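PDB 3D3Y: peptidase M16 C-terminal domain-containing protein from Enterococcus faecalis, which is of unknown function but belongs to the M16 metallopeptidase family, possibly as a non-catalytic relative. Local coordinates for residues E167-P172 and T310-M315; A274-N279 and A355-Q360; E298-Y303 and G323-Q328. All coordinates share one frame; numbering follows the deposited sequence.

In the fold
From the N terminus, the chain first lays down five strands of the six-stranded sheet and several helices; strand 200-207 joins only after the loop that carries residues 167-172. Residues 274-279 then open interaction 2 and residues 298-303 open interaction 3. Interaction 1 closes first, tying that loop to the turn 310-315 at strand 314-321 of the five-stranded sheet, and so crosses both. Interaction 3 follows at 323-328, within the span of interaction 2, joining the loop before edge strand 303-309 to the start of helix 326-341. Interaction 2 closes last, packing helix 272-284 on helix 347-364. Interactions 1 and 2 also touch, through Met315 against Phe278; interaction 3 stays about 13 Å (nearest atoms) from either.

Interaction 1 of 3, residues E167-P172 and T310-M315; sequences EDQKIP and TFRGFM
Arg312 reaches across to Gln169, and the contact can be read along its side chain. CB points toward the loop 167-172 but does not yet touch it, and CG comes only to 4.0 Å from Gln169 OE1. The next carbon is much closer: Arg312 CD lies 2.9 Å from Gln169 OE1, a tight approach for a methylene beside a carbonyl oxygen. At CD the chain bends (chi3 -65°), turning the guanidinium back so that NH1 also faces that oxygen. NE points its hydrogen to Asp309 in a salt bridge. NH1 donates to Gln169 OE1 at 3.1 Å with an N-H...O angle of 163°, arriving nearly along the C=O axis. The oxygen lies near the guanidinium plane and therefore meets the group at its edge; the amide plane is turned 40° from it. NH2, the last atom, is taken by Gln159.

On the other partner, Gln169 NE2 is held by Gly83 O and Asn84 OD1, which fixes the amide's rotation and keeps its oxygen aimed at Arg312. Behind Arg312, Gly313 and Phe314 together sit opposite Asp309, a G1 beta bulge. Each guanidinium nitrogen thus has an acceptor within a buried setting; the charge is probably offset by Asp309, and the bonds join the loop after helix 150-162 to the entry of strand 314-321.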
ATOM      1  N   GLU A 167      -4.075 -12.417 -13.561  1.00 38.02           N
ATOM      2  CA  GLU A 167      -5.016 -11.347 -13.917  1.00 38.63           C
ATOM      3  C   GLU A 167      -5.274 -10.344 -12.767  1.00 37.27           C
ATOM      4  O   GLU A 167      -5.629  -9.192 -13.011  1.00 37.58           O
ATOM      5  CB  GLU A 167      -6.310 -11.916 -14.511  1.00 39.46           C
ATOM      6  CG  GLU A 167      -6.465 -11.650 -16.072  1.00 44.67           C
ATOM      7  CD  GLU A 167      -5.139 -11.659 -16.887  1.00 50.65           C
ATOM      8  OE1 GLU A 167      -4.918 -10.698 -17.672  1.00 54.67           O
ATOM      9  OE2 GLU A 167      -4.312 -12.606 -16.750  1.00 52.17           O
ATOM     10  N   ASP A 168      -5.061 -10.777 -11.523  1.00 35.57           N
ATOM     11  CA  ASP A 168      -5.282  -9.905 -10.368  1.00 34.77           C
ATOM     12  C   ASP A 168      -4.098  -9.007 -10.063  1.00 34.15           C
ATOM     13  O   ASP A 168      -4.259  -7.815  -9.790  1.00 33.80           O
ATOM     14  CB  ASP A 168      -5.629 -10.740  -9.140  1.00 34.64           C
ATOM     15  CG  ASP A 168      -6.795 -11.664  -9.373  1.00 36.86           C
ATOM     16  OD1 ASP A 168      -7.806 -11.231  -9.938  1.00 39.34           O
ATOM     17  OD2 ASP A 168      -6.705 -12.849  -8.989  1.00 41.60           O
ATOM     18  N   GLN A 169      -2.895  -9.575 -10.083  1.00 34.00           N
ATOM     19  CA  GLN A 169      -1.713  -8.835  -9.627  1.00 35.26           C
ATOM     20  C   GLN A 169      -1.215  -7.812 -10.638  1.00 35.85           C
ATOM     21  O   GLN A 169      -0.453  -6.922 -10.282  1.00 35.67           O
ATOM     22  CB  GLN A 169      -0.578  -9.781  -9.266  1.00 34.76           C
ATOM     23  CG  GLN A 169      -0.818 -10.552  -7.988  1.00 37.83           C
ATOM     24  CD  GLN A 169      -0.640  -9.704  -6.723  1.00 38.29           C
ATOM     25  OE1 GLN A 169      -0.163  -8.580  -6.771  1.00 41.53           O
ATOM     26  NE2 GLN A 169      -1.041 -10.245  -5.606  1.00 38.69           N
ATOM     27  N   LYS A 170      -1.632  -7.960 -11.900  1.00 36.05           N
ATOM     28  CA  LYS A 170      -1.282  -6.980 -12.937  1.00 37.58           C
ATOM     29  C   LYS A 170      -2.055  -5.651 -12.829  1.00 38.54           C
ATOM     30  O   LYS A 170      -1.739  -4.673 -13.517  1.00 38.83           O
ATOM     31  CB  LYS A 170      -1.385  -7.610 -14.334  1.00 37.54           C
ATOM     32  CG  LYS A 170      -2.734  -8.140 -14.699  1.00 38.73           C
ATOM     33  CD  LYS A 170      -2.843  -8.428 -16.200  1.00 43.71           C
ATOM     34  CE  LYS A 170      -2.156  -9.716 -16.579  1.00 45.72           C
ATOM     35  NZ  LYS A 170      -2.292  -9.968 -18.056  1.00 50.22           N
ATOM     36  N   ILE A 171      -3.012  -5.598 -11.907  1.00 38.84           N
ATOM     37  CA  ILE A 171      -3.842  -4.417 -11.664  1.00 39.23           C
ATOM     38  C   ILE A 171      -3.339  -3.635 -10.440  1.00 39.02           C
ATOM     39  O   ILE A 171      -3.164  -4.235  -9.353  1.00 38.81           O
ATOM     40  CB  ILE A 171      -5.315  -4.860 -11.397  1.00 38.60           C
ATOM     41  CG1 ILE A 171      -5.788  -5.882 -12.436  1.00 39.59           C
ATOM     42  CG2 ILE A 171      -6.287  -3.654 -11.282  1.00 40.82           C
ATOM     43  CD1 ILE A 171      -5.896  -5.367 -13.888  1.00 41.67           C
ATOM     44  N   PRO A 172      -3.174  -2.293 -10.584  1.00 38.87           N
ATOM     45  CA  PRO A 172      -2.813  -1.442  -9.446  1.00 38.35           C
ATOM     46  C   PRO A 172      -3.917  -1.373  -8.399  1.00 38.76           C
ATOM     47  O   PRO A 172      -5.084  -1.664  -8.682  1.00 38.20           O
ATOM     48  CB  PRO A 172      -2.610  -0.058 -10.063  1.00 38.14           C
ATOM     49  CG  PRO A 172      -2.953  -0.168 -11.480  1.00 38.96           C
ATOM     50  CD  PRO A 172      -3.309  -1.541 -11.851  1.00 38.70           C
ATOM     51  N   THR A 310       8.177  -6.919  -0.187  1.00 30.83           N
ATOM     52  CA  THR A 310       8.387  -8.139   0.607  1.00 30.94           C
ATOM     53  C   THR A 310       7.062  -8.850   0.910  1.00 30.66           C
ATOM     54  O   THR A 310       7.005  -9.765   1.765  1.00 30.20           O
ATOM     55  CB  THR A 310       9.127  -7.806   1.933  1.00 30.69           C
ATOM     56  OG1 THR A 310       8.336  -6.885   2.684  1.00 31.96           O
ATOM     57  CG2 THR A 310      10.457  -7.117   1.634  1.00 31.13           C
ATOM     58  N   PHE A 311       5.992  -8.424   0.238  1.00 30.57           N
ATOM     59  CA  PHE A 311       4.735  -9.174   0.235  1.00 31.20           C
ATOM     60  C   PHE A 311       4.442  -9.891  -1.110  1.00 30.84           C
ATOM     61  O   PHE A 311       3.672 -10.862  -1.153  1.00 30.22           O
ATOM     62  CB  PHE A 311       3.578  -8.272   0.730  1.00 33.01           C
ATOM     63  CG  PHE A 311       3.740  -7.854   2.199  1.00 33.40           C
ATOM     64  CD1 PHE A 311       2.966  -8.441   3.189  1.00 37.01           C
ATOM     65  CD2 PHE A 311       4.716  -6.937   2.579  1.00 36.41           C
ATOM     66  CE1 PHE A 311       3.141  -8.079   4.544  1.00 37.41           C
ATOM     67  CE2 PHE A 311       4.914  -6.599   3.934  1.00 33.55           C
ATOM     68  CZ  PHE A 311       4.118  -7.153   4.895  1.00 34.78           C
ATOM     69  N   ARG A 312       5.091  -9.449  -2.184  1.00 30.73           N
ATOM     70  CA  ARG A 312       4.925 -10.088  -3.494  1.00 31.04           C
ATOM     71  C   ARG A 312       6.243 -10.663  -4.035  1.00 31.07           C
ATOM     72  O   ARG A 312       6.271 -11.144  -5.162  1.00 31.82           O
ATOM     73  CB  ARG A 312       4.275  -9.129  -4.530  1.00 30.41           C
ATOM     74  CG  ARG A 312       2.870  -8.682  -4.169  1.00 30.28           C
ATOM     75  CD  ARG A 312       2.222  -7.834  -5.257  1.00 30.65           C
ATOM     76  NE  ARG A 312       2.890  -6.562  -5.477  1.00 36.40           N
ATOM     77  CZ  ARG A 312       2.636  -5.781  -6.525  1.00 37.76           C
ATOM     78  NH1 ARG A 312       1.743  -6.166  -7.437  1.00 38.46           N
ATOM     79  NH2 ARG A 312       3.263  -4.633  -6.655  1.00 36.46           N
ATOM     80  N   GLY A 313       7.322 -10.594  -3.245  1.00 31.70           N
ATOM     81  CA  GLY A 313       8.610 -11.274  -3.553  1.00 31.86           C
ATOM     82  C   GLY A 313       9.346 -10.844  -4.823  1.00 32.16           C
ATOM     83  O   GLY A 313       9.870 -11.678  -5.570  1.00 32.50           O
ATOM     84  N   PHE A 314       9.440  -9.542  -5.024  1.00 33.29           N
ATOM     85  CA  PHE A 314      10.078  -8.995  -6.193  1.00 33.94           C
ATOM     86  C   PHE A 314      10.700  -7.647  -5.881  1.00 34.91           C
ATOM     87  O   PHE A 314      10.448  -7.036  -4.832  1.00 34.50           O
ATOM     88  CB  PHE A 314       9.125  -8.982  -7.402  1.00 33.61           C
ATOM     89  CG  PHE A 314       8.239  -7.765  -7.500  1.00 34.55           C
ATOM     90  CD1 PHE A 314       8.395  -6.887  -8.558  1.00 34.85           C
ATOM     91  CD2 PHE A 314       7.215  -7.518  -6.574  1.00 34.67           C
ATOM     92  CE1 PHE A 314       7.578  -5.754  -8.687  1.00 34.15           C
ATOM     93  CE2 PHE A 314       6.393  -6.381  -6.692  1.00 35.98           C
ATOM     94  CZ  PHE A 314       6.580  -5.499  -7.741  1.00 35.13           C
HETATM   95  N   MSE A 315      11.558  -7.192  -6.771  1.00 35.41           N
HETATM   96  CA  MSE A 315      12.410  -6.021  -6.626  1.00 39.32           C
HETATM   97  C   MSE A 315      12.404  -5.380  -7.996  1.00 36.07           C
HETATM   98  O   MSE A 315      12.412  -6.094  -8.940  1.00 34.55           O
HETATM   99  CB  MSE A 315      13.826  -6.520  -6.352  1.00 38.86           C
HETATM  100  CG  MSE A 315      14.767  -5.667  -5.610  1.00 41.31           C
HETATM  101 SE   MSE A 315      16.406  -5.221  -6.436  0.70 53.02          SE
HETATM  102  CE  MSE A 315      15.793  -4.806  -8.058  1.00 24.82           C
TER

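Interaction 2 of 3, residues A274-N279 and A355-Q360; sequences ALQVFN and AMLKNQ
Two flat groups of helix 272-284 meet Leu357: the peptide joining Gln276 to Val277, and the side-chain amide of Gln276. Leu357 CD1 sits over one face of the peptide; it is 3.7 Å from Gln276 C and, nearest of all, 3.6 Å from Gln276 O. Val277 N lies a little farther, at 3.9 Å from Leu357 CD1. The Gln276 amide is met differently: Leu357 CD2 approaches it at its oxygen, 4.1 Å from Gln276 OE1.

Aliphatic contacts flank the peptide. Leu357 CD1 is 4.0 Å from Gln276 CB, and Val277 CG2 lies at the same separation from CD1 along the other side. Val277 directs this methyl alongside its own backbone N (chi1 177° for CG1), which brings it to the leucine. The Gln276 chain bends at chi2 (-69°), carrying its amide away from CD1 and toward CD2. One leucine therefore spans two successive residues of the opposing helix, and the nearest CA atoms, those of Gln276 and Leu357, are 7.9 Å apart.

Ile395 of helix 388-397 touches both Gln276 and Leu357, adding a third helix to this partly buried junction. Leu275, Gln276 and Asn279 also touch Ile308 of strand 303-309, which seats helix 272-284 on the sheet. Such layering, with an outer helix laid on one that packs against a beta-sheet, is characteristic of the alpha/beta fold of M16 peptidase domains.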
ATOM      1  N   ALA A 274      18.698  -8.776   5.387  1.00 29.00           N
ATOM      2  CA  ALA A 274      19.738  -8.775   4.337  1.00 30.26           C
ATOM      3  C   ALA A 274      19.239  -8.097   3.043  1.00 29.93           C
ATOM      4  O   ALA A 274      19.981  -7.391   2.373  1.00 29.98           O
ATOM      5  CB  ALA A 274      20.180 -10.231   4.043  1.00 29.72           C
ATOM      6  N   LEU A 275      17.974  -8.323   2.713  1.00 29.86           N
ATOM      7  CA  LEU A 275      17.386  -7.724   1.489  1.00 30.26           C
ATOM      8  C   LEU A 275      17.223  -6.209   1.646  1.00 30.18           C
ATOM      9  O   LEU A 275      17.502  -5.435   0.719  1.00 29.51           O
ATOM     10  CB  LEU A 275      16.053  -8.393   1.148  1.00 30.27           C
ATOM     11  CG  LEU A 275      15.229  -7.725   0.033  1.00 29.15           C
ATOM     12  CD1 LEU A 275      15.953  -7.950  -1.297  1.00 30.49           C
ATOM     13  CD2 LEU A 275      13.820  -8.362   0.005  1.00 30.51           C
ATOM     14  N   GLN A 276      16.831  -5.785   2.851  1.00 31.18           N
ATOM     15  CA  GLN A 276      16.720  -4.357   3.155  1.00 32.14           C
ATOM     16  C   GLN A 276      18.065  -3.665   2.831  1.00 32.12           C
ATOM     17  O   GLN A 276      18.107  -2.631   2.169  1.00 32.47           O
ATOM     18  CB  GLN A 276      16.350  -4.167   4.633  1.00 32.85           C
ATOM     19  CG  GLN A 276      14.965  -4.699   5.036  1.00 35.46           C
ATOM     20  CD  GLN A 276      13.844  -3.876   4.413  1.00 43.02           C
ATOM     21  OE1 GLN A 276      14.026  -2.690   4.092  1.00 44.33           O
ATOM     22  NE2 GLN A 276      12.691  -4.496   4.220  1.00 44.10           N
ATOM     23  N   VAL A 277      19.147  -4.274   3.295  1.00 30.94           N
ATOM     24  CA  VAL A 277      20.474  -3.719   3.131  1.00 30.67           C
ATOM     25  C   VAL A 277      20.921  -3.869   1.684  1.00 30.30           C
ATOM     26  O   VAL A 277      21.436  -2.903   1.107  1.00 30.02           O
ATOM     27  CB  VAL A 277      21.495  -4.335   4.141  1.00 31.58           C
ATOM     28  CG1 VAL A 277      22.932  -3.782   3.903  1.00 28.78           C
ATOM     29  CG2 VAL A 277      21.040  -4.064   5.589  1.00 29.02           C
ATOM     30  N   PHE A 278      20.700  -5.047   1.087  1.00 29.65           N
ATOM     31  CA  PHE A 278      21.076  -5.238  -0.327  1.00 29.98           C
ATOM     32  C   PHE A 278      20.451  -4.145  -1.191  1.00 29.59           C
ATOM     33  O   PHE A 278      21.126  -3.534  -2.036  1.00 28.98           O
ATOM     34  CB  PHE A 278      20.639  -6.603  -0.861  1.00 29.89           C
ATOM     35  CG  PHE A 278      20.638  -6.656  -2.366  1.00 31.97           C
ATOM     36  CD1 PHE A 278      21.818  -6.958  -3.074  1.00 31.50           C
ATOM     37  CD2 PHE A 278      19.476  -6.366  -3.082  1.00 31.72           C
ATOM     38  CE1 PHE A 278      21.831  -6.973  -4.487  1.00 32.71           C
ATOM     39  CE2 PHE A 278      19.480  -6.371  -4.485  1.00 34.12           C
ATOM     40  CZ  PHE A 278      20.660  -6.696  -5.191  1.00 31.82           C
ATOM     41  N   ASN A 279      19.163  -3.885  -0.954  1.00 29.80           N
ATOM     42  CA  ASN A 279      18.431  -2.909  -1.747  1.00 30.85           C
ATOM     43  C   ASN A 279      19.037  -1.534  -1.626  1.00 30.68           C
ATOM     44  O   ASN A 279      19.188  -0.825  -2.640  1.00 31.49           O
ATOM     45  CB  ASN A 279      16.937  -2.846  -1.398  1.00 30.72           C
ATOM     46  CG  ASN A 279      16.213  -1.809  -2.249  1.00 33.29           C
ATOM     47  OD1 ASN A 279      15.691  -0.796  -1.729  1.00 34.59           O
ATOM     48  ND2 ASN A 279      16.223  -2.030  -3.559  1.00 27.18           N
ATOM     49  N   ALA A 355      22.694   2.983   8.493  1.00 32.75           N
ATOM     50  CA  ALA A 355      22.334   4.249   9.161  1.00 32.90           C
ATOM     51  C   ALA A 355      21.005   4.812   8.630  1.00 33.81           C
ATOM     52  O   ALA A 355      20.106   5.169   9.408  1.00 32.32           O
ATOM     53  CB  ALA A 355      23.478   5.294   8.982  1.00 33.93           C
HETATM   54  N   MSE A 356      20.863   4.834   7.306  1.00 34.17           N
HETATM   55  CA  MSE A 356      19.667   5.413   6.692  1.00 37.32           C
HETATM   56  C   MSE A 356      18.439   4.532   6.918  1.00 34.98           C
HETATM   57  O   MSE A 356      17.362   5.039   7.156  1.00 34.03           O
HETATM   58  CB  MSE A 356      19.889   5.721   5.200  1.00 36.13           C
HETATM   59  CG  MSE A 356      20.803   6.952   5.011  1.00 41.63           C
HETATM   60 SE   MSE A 356      21.143   7.362   3.155  0.80 46.34          SE
HETATM   61  CE  MSE A 356      19.439   8.243   2.766  1.00 45.87           C
ATOM     62  N   LEU A 357      18.612   3.214   6.868  1.00 34.24           N
ATOM     63  CA  LEU A 357      17.502   2.323   7.206  1.00 33.83           C
ATOM     64  C   LEU A 357      17.074   2.522   8.664  1.00 33.80           C
ATOM     65  O   LEU A 357      15.878   2.689   8.937  1.00 33.96           O
ATOM     66  CB  LEU A 357      17.843   0.847   6.926  1.00 32.30           C
ATOM     67  CG  LEU A 357      17.890   0.456   5.444  1.00 32.81           C
ATOM     68  CD1 LEU A 357      18.567  -0.903   5.256  1.00 31.93           C
ATOM     69  CD2 LEU A 357      16.501   0.454   4.767  1.00 31.66           C
ATOM     70  N   LYS A 358      18.036   2.535   9.590  1.00 33.86           N
ATOM     71  CA  LYS A 358      17.712   2.754  11.006  1.00 35.35           C
ATOM     72  C   LYS A 358      17.046   4.090  11.224  1.00 35.95           C
ATOM     73  O   LYS A 358      16.036   4.157  11.900  1.00 36.69           O
ATOM     74  CB  LYS A 358      18.949   2.651  11.910  1.00 34.89           C
ATOM     75  CG  LYS A 358      19.477   1.200  12.047  1.00 35.54           C
ATOM     76  CD  LYS A 358      20.671   1.132  12.987  1.00 36.49           C
ATOM     77  CE  LYS A 358      21.883   1.841  12.400  1.00 35.14           C
ATOM     78  NZ  LYS A 358      23.043   1.484  13.257  1.00 35.20           N
ATOM     79  N   ASN A 359      17.604   5.151  10.648  1.00 37.35           N
ATOM     80  CA  ASN A 359      17.028   6.489  10.828  1.00 39.10           C
ATOM     81  C   ASN A 359      15.558   6.543  10.383  1.00 38.68           C
ATOM     82  O   ASN A 359      14.705   7.128  11.071  1.00 37.79           O
ATOM     83  CB  ASN A 359      17.847   7.566  10.083  1.00 40.15           C
ATOM     84  CG  ASN A 359      19.223   7.843  10.738  1.00 43.68           C
ATOM     85  OD1 ASN A 359      19.464   7.525  11.913  1.00 46.00           O
ATOM     86  ND2 ASN A 359      20.135   8.446   9.956  1.00 47.77           N
ATOM     87  N   GLN A 360      15.271   5.942   9.232  1.00 38.78           N
ATOM     88  CA  GLN A 360      13.906   5.927   8.710  1.00 39.30           C
ATOM     89  C   GLN A 360      12.942   5.162   9.612  1.00 38.96           C
ATOM     90  O   GLN A 360      11.899   5.679   9.966  1.00 38.74           O
ATOM     91  CB  GLN A 360      13.874   5.440   7.258  1.00 39.47           C
ATOM     92  CG  GLN A 360      14.585   6.430   6.364  1.00 43.75           C
ATOM     93  CD  GLN A 360      14.647   6.042   4.896  1.00 49.96           C
ATOM     94  OE1 GLN A 360      14.234   4.942   4.491  1.00 53.63           O
ATOM     95  NE2 GLN A 360      15.191   6.958   4.081  1.00 52.16           N
TER

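Interaction 3 of 3, residues E298-Y303 and G323-Q328; sequences EHLAYY and GKNRNQ. With ACT (acetate ion), chain C.
Leu300 forms the tight part of this contact by placing its two methyls over two amide groups. Its CD1 lies above the face of the Gln328 amide, 3.4 Å from Gln328 CD, and also reaches Gln328 CG at 3.5 Å. Its CD2 covers a face of the Asn325 amide, 3.7 Å from Asn325 ND2. The evidence for faces is height: Leu300 CD1 and CD2 stand 3.3 and 3.6 Å above the respective amide planes. Both partners run at about a right angle to the leucine. The extended Gln328 chain, with CG anti to the backbone N (chi1 -168°), lies beneath CD1, while Val329 and Leu332 of the same helix also touch Leu300.

Toward solvent the link loosens into water: one molecule donates to Leu300 O at 2.6 Å and accepts from Asn325 ND2 at 3.0 Å. At the Gly323 end of the segment, an acetate, probably from the crystallisation liquor, accepts from Gly323 N with its OXT at 2.8 Å and also bonds to Ser255.

Asn325 occupies the N-cap position of helix 326-341, although its side chain makes no capping bond. The contact thus joins the loop before strand 303-309 to the start of the helix after strand 314-321, closing the ends of an antiparallel hairpin at the edge of the five-stranded sheet, within the M16-type alpha/beta fold.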
ATOM      1  N   GLU A 298      29.113   7.369 -15.303  1.00 39.39           N
ATOM      2  CA  GLU A 298      28.834   7.094 -16.716  1.00 39.39           C
ATOM      3  C   GLU A 298      27.830   8.081 -17.314  1.00 37.89           C
ATOM      4  O   GLU A 298      27.757   8.208 -18.525  1.00 37.30           O
ATOM      5  CB  GLU A 298      28.382   5.643 -16.945  1.00 39.90           C
ATOM      6  CG  GLU A 298      29.305   4.591 -16.348  1.00 44.33           C
ATOM      7  CD  GLU A 298      30.345   4.040 -17.309  1.00 51.61           C
ATOM      8  OE1 GLU A 298      30.559   4.630 -18.408  1.00 53.88           O
ATOM      9  OE2 GLU A 298      30.945   2.991 -16.947  1.00 55.38           O
ATOM     10  N   HIS A 299      27.084   8.791 -16.466  1.00 36.75           N
ATOM     11  CA  HIS A 299      26.076   9.753 -16.911  1.00 36.17           C
ATOM     12  C   HIS A 299      25.105   9.130 -17.953  1.00 35.43           C
ATOM     13  O   HIS A 299      24.762   9.762 -18.951  1.00 33.86           O
ATOM     14  CB  HIS A 299      26.728  11.063 -17.471  1.00 36.92           C
ATOM     15  CG  HIS A 299      27.825  11.636 -16.602  1.00 39.20           C
ATOM     16  ND1 HIS A 299      27.651  11.935 -15.261  1.00 42.06           N
ATOM     17  CD2 HIS A 299      29.102  11.985 -16.898  1.00 41.77           C
ATOM     18  CE1 HIS A 299      28.778  12.429 -14.769  1.00 43.14           C
ATOM     19  NE2 HIS A 299      29.675  12.467 -15.742  1.00 40.98           N
ATOM     20  N   LEU A 300      24.684   7.884 -17.740  1.00 34.81           N
ATOM     21  CA  LEU A 300      23.803   7.263 -18.723  1.00 35.02           C
ATOM     22  C   LEU A 300      22.353   7.201 -18.278  1.00 34.44           C
ATOM     23  O   LEU A 300      21.482   6.774 -19.049  1.00 34.99           O
ATOM     24  CB  LEU A 300      24.286   5.874 -19.131  1.00 36.15           C
ATOM     25  CG  LEU A 300      25.488   5.804 -20.081  1.00 38.55           C
ATOM     26  CD1 LEU A 300      25.492   4.413 -20.647  1.00 40.12           C
ATOM     27  CD2 LEU A 300      25.439   6.850 -21.204  1.00 38.50           C
ATOM     28  N   ALA A 301      22.082   7.636 -17.060  1.00 32.65           N
ATOM     29  CA  ALA A 301      20.703   7.693 -16.600  1.00 32.08           C
ATOM     30  C   ALA A 301      20.480   8.990 -15.863  1.00 31.43           C
ATOM     31  O   ALA A 301      21.373   9.462 -15.156  1.00 30.47           O
ATOM     32  CB  ALA A 301      20.391   6.488 -15.691  1.00 30.91           C
ATOM     33  N   TYR A 302      19.298   9.562 -16.034  1.00 30.90           N
ATOM     34  CA  TYR A 302      18.886  10.760 -15.285  1.00 30.46           C
ATOM     35  C   TYR A 302      18.570  10.383 -13.859  1.00 31.63           C
ATOM     36  O   TYR A 302      18.754  11.178 -12.946  1.00 31.67           O
ATOM     37  CB  TYR A 302      17.677  11.396 -15.948  1.00 30.43           C
ATOM     38  CG  TYR A 302      18.000  11.876 -17.317  1.00 29.24           C
ATOM     39  CD1 TYR A 302      18.616  13.119 -17.506  1.00 28.29           C
ATOM     40  CD2 TYR A 302      17.744  11.078 -18.444  1.00 32.47           C
ATOM     41  CE1 TYR A 302      18.946  13.562 -18.765  1.00 29.58           C
ATOM     42  CE2 TYR A 302      18.083  11.537 -19.734  1.00 29.59           C
ATOM     43  CZ  TYR A 302      18.690  12.777 -19.864  1.00 29.08           C
ATOM     44  OH  TYR A 302      19.031  13.270 -21.103  1.00 31.20           O
ATOM     45  N   TYR A 303      18.089   9.151 -13.681  1.00 32.01           N
ATOM     46  CA  TYR A 303      17.903   8.581 -12.362  1.00 32.44           C
ATOM     47  C   TYR A 303      17.915   7.083 -12.489  1.00 32.48           C
ATOM     48  O   TYR A 303      17.569   6.540 -13.547  1.00 31.46           O
ATOM     49  CB  TYR A 303      16.593   9.084 -11.718  1.00 33.72           C
ATOM     50  CG  TYR A 303      15.342   8.658 -12.457  1.00 34.31           C
ATOM     51  CD1 TYR A 303      14.761   7.402 -12.228  1.00 35.90           C
ATOM     52  CD2 TYR A 303      14.745   9.511 -13.384  1.00 35.20           C
ATOM     53  CE1 TYR A 303      13.608   7.012 -12.915  1.00 35.09           C
ATOM     54  CE2 TYR A 303      13.603   9.146 -14.064  1.00 36.04           C
ATOM     55  CZ  TYR A 303      13.034   7.919 -13.840  1.00 34.96           C
ATOM     56  OH  TYR A 303      11.897   7.588 -14.564  1.00 35.10           O
ATOM     57  N   GLY A 323      16.909   7.028 -24.861  1.00 31.91           N
ATOM     58  CA  GLY A 323      16.509   5.674 -25.312  1.00 32.35           C
ATOM     59  C   GLY A 323      17.633   4.964 -26.054  1.00 32.23           C
ATOM     60  O   GLY A 323      17.728   3.746 -26.001  1.00 32.39           O
ATOM     61  N   LYS A 324      18.495   5.732 -26.721  1.00 32.92           N
ATOM     62  CA  LYS A 324      19.657   5.174 -27.462  1.00 34.02           C
ATOM     63  C   LYS A 324      20.641   4.364 -26.590  1.00 34.05           C
ATOM     64  O   LYS A 324      21.392   3.528 -27.109  1.00 34.39           O
ATOM     65  CB  LYS A 324      20.394   6.262 -28.268  1.00 33.48           C
ATOM     66  CG  LYS A 324      21.320   7.159 -27.453  1.00 34.39           C
ATOM     67  CD  LYS A 324      22.198   8.116 -28.314  1.00 37.03           C
ATOM     68  CE  LYS A 324      23.406   7.409 -29.002  1.00 41.46           C
ATOM     69  NZ  LYS A 324      24.198   8.323 -29.962  1.00 41.65           N
ATOM     70  N   ASN A 325      20.597   4.575 -25.273  1.00 33.91           N
ATOM     71  CA  ASN A 325      21.528   3.952 -24.328  1.00 33.15           C
ATOM     72  C   ASN A 325      20.960   2.702 -23.623  1.00 32.94           C
ATOM     73  O   ASN A 325      21.551   2.206 -22.655  1.00 31.92           O
ATOM     74  CB  ASN A 325      21.997   4.996 -23.294  1.00 33.23           C
ATOM     75  CG  ASN A 325      22.818   6.138 -23.910  1.00 35.94           C
ATOM     76  OD1 ASN A 325      23.690   5.906 -24.745  1.00 40.12           O
ATOM     77  ND2 ASN A 325      22.578   7.365 -23.458  1.00 34.61           N
ATOM     78  N   ARG A 326      19.820   2.190 -24.117  1.00 32.62           N
ATOM     79  CA  ARG A 326      19.113   1.089 -23.459  1.00 32.91           C
ATOM     80  C   ARG A 326      20.033  -0.089 -23.131  1.00 32.90           C
ATOM     81  O   ARG A 326      20.121  -0.525 -21.968  1.00 31.69           O
ATOM     82  CB  ARG A 326      17.938   0.616 -24.316  1.00 32.88           C
ATOM     83  CG  ARG A 326      17.289  -0.698 -23.856  1.00 33.14           C
ATOM     84  CD  ARG A 326      16.577  -1.465 -25.012  1.00 34.61           C
ATOM     85  NE  ARG A 326      15.655  -2.490 -24.485  1.00 38.29           N
ATOM     86  CZ  ARG A 326      15.985  -3.752 -24.203  1.00 42.36           C
ATOM     87  NH1 ARG A 326      17.229  -4.188 -24.405  1.00 43.62           N
ATOM     88  NH2 ARG A 326      15.070  -4.590 -23.714  1.00 40.09           N
ATOM     89  N   ASN A 327      20.737  -0.587 -24.151  1.00 33.01           N
ATOM     90  CA  ASN A 327      21.569  -1.791 -23.981  1.00 33.77           C
ATOM     91  C   ASN A 327      22.757  -1.516 -23.088  1.00 33.17           C
ATOM     92  O   ASN A 327      23.088  -2.330 -22.231  1.00 32.30           O
ATOM     93  CB  ASN A 327      21.979  -2.379 -25.338  1.00 34.86           C
ATOM     94  CG  ASN A 327      20.768  -2.824 -26.163  1.00 39.18           C
ATOM     95  OD1 ASN A 327      19.841  -3.440 -25.641  1.00 43.94           O
ATOM     96  ND2 ASN A 327      20.758  -2.480 -27.453  1.00 45.21           N
ATOM     97  N   GLN A 328      23.387  -0.359 -23.247  1.00 32.84           N
ATOM     98  CA  GLN A 328      24.495  -0.013 -22.350  1.00 33.74           C
ATOM     99  C   GLN A 328      24.060   0.158 -20.889  1.00 32.81           C
ATOM    100  O   GLN A 328      24.777  -0.263 -19.970  1.00 32.69           O
ATOM    101  CB  GLN A 328      25.223   1.236 -22.823  1.00 33.81           C
ATOM    102  CG  GLN A 328      26.524   1.445 -22.103  1.00 39.16           C
ATOM    103  CD  GLN A 328      27.355   2.522 -22.726  1.00 43.44           C
ATOM    104  OE1 GLN A 328      27.033   3.037 -23.811  1.00 44.69           O
ATOM    105  NE2 GLN A 328      28.445   2.896 -22.037  1.00 46.42           N
TER
HETATM  106  C   ACT C 424      14.914   9.794 -25.615  1.00 37.32           C
HETATM  107  O   ACT C 424      14.093  10.671 -25.266  1.00 39.14           O
HETATM  108  OXT ACT C 424      14.686   8.620 -25.263  1.00 34.98           O
HETATM  109  CH3 ACT C 424      16.098  10.152 -26.418  1.00 36.96           C
HETATM  110  O   HOH W   1      20.896   8.111 -21.152  1.00 29.49           O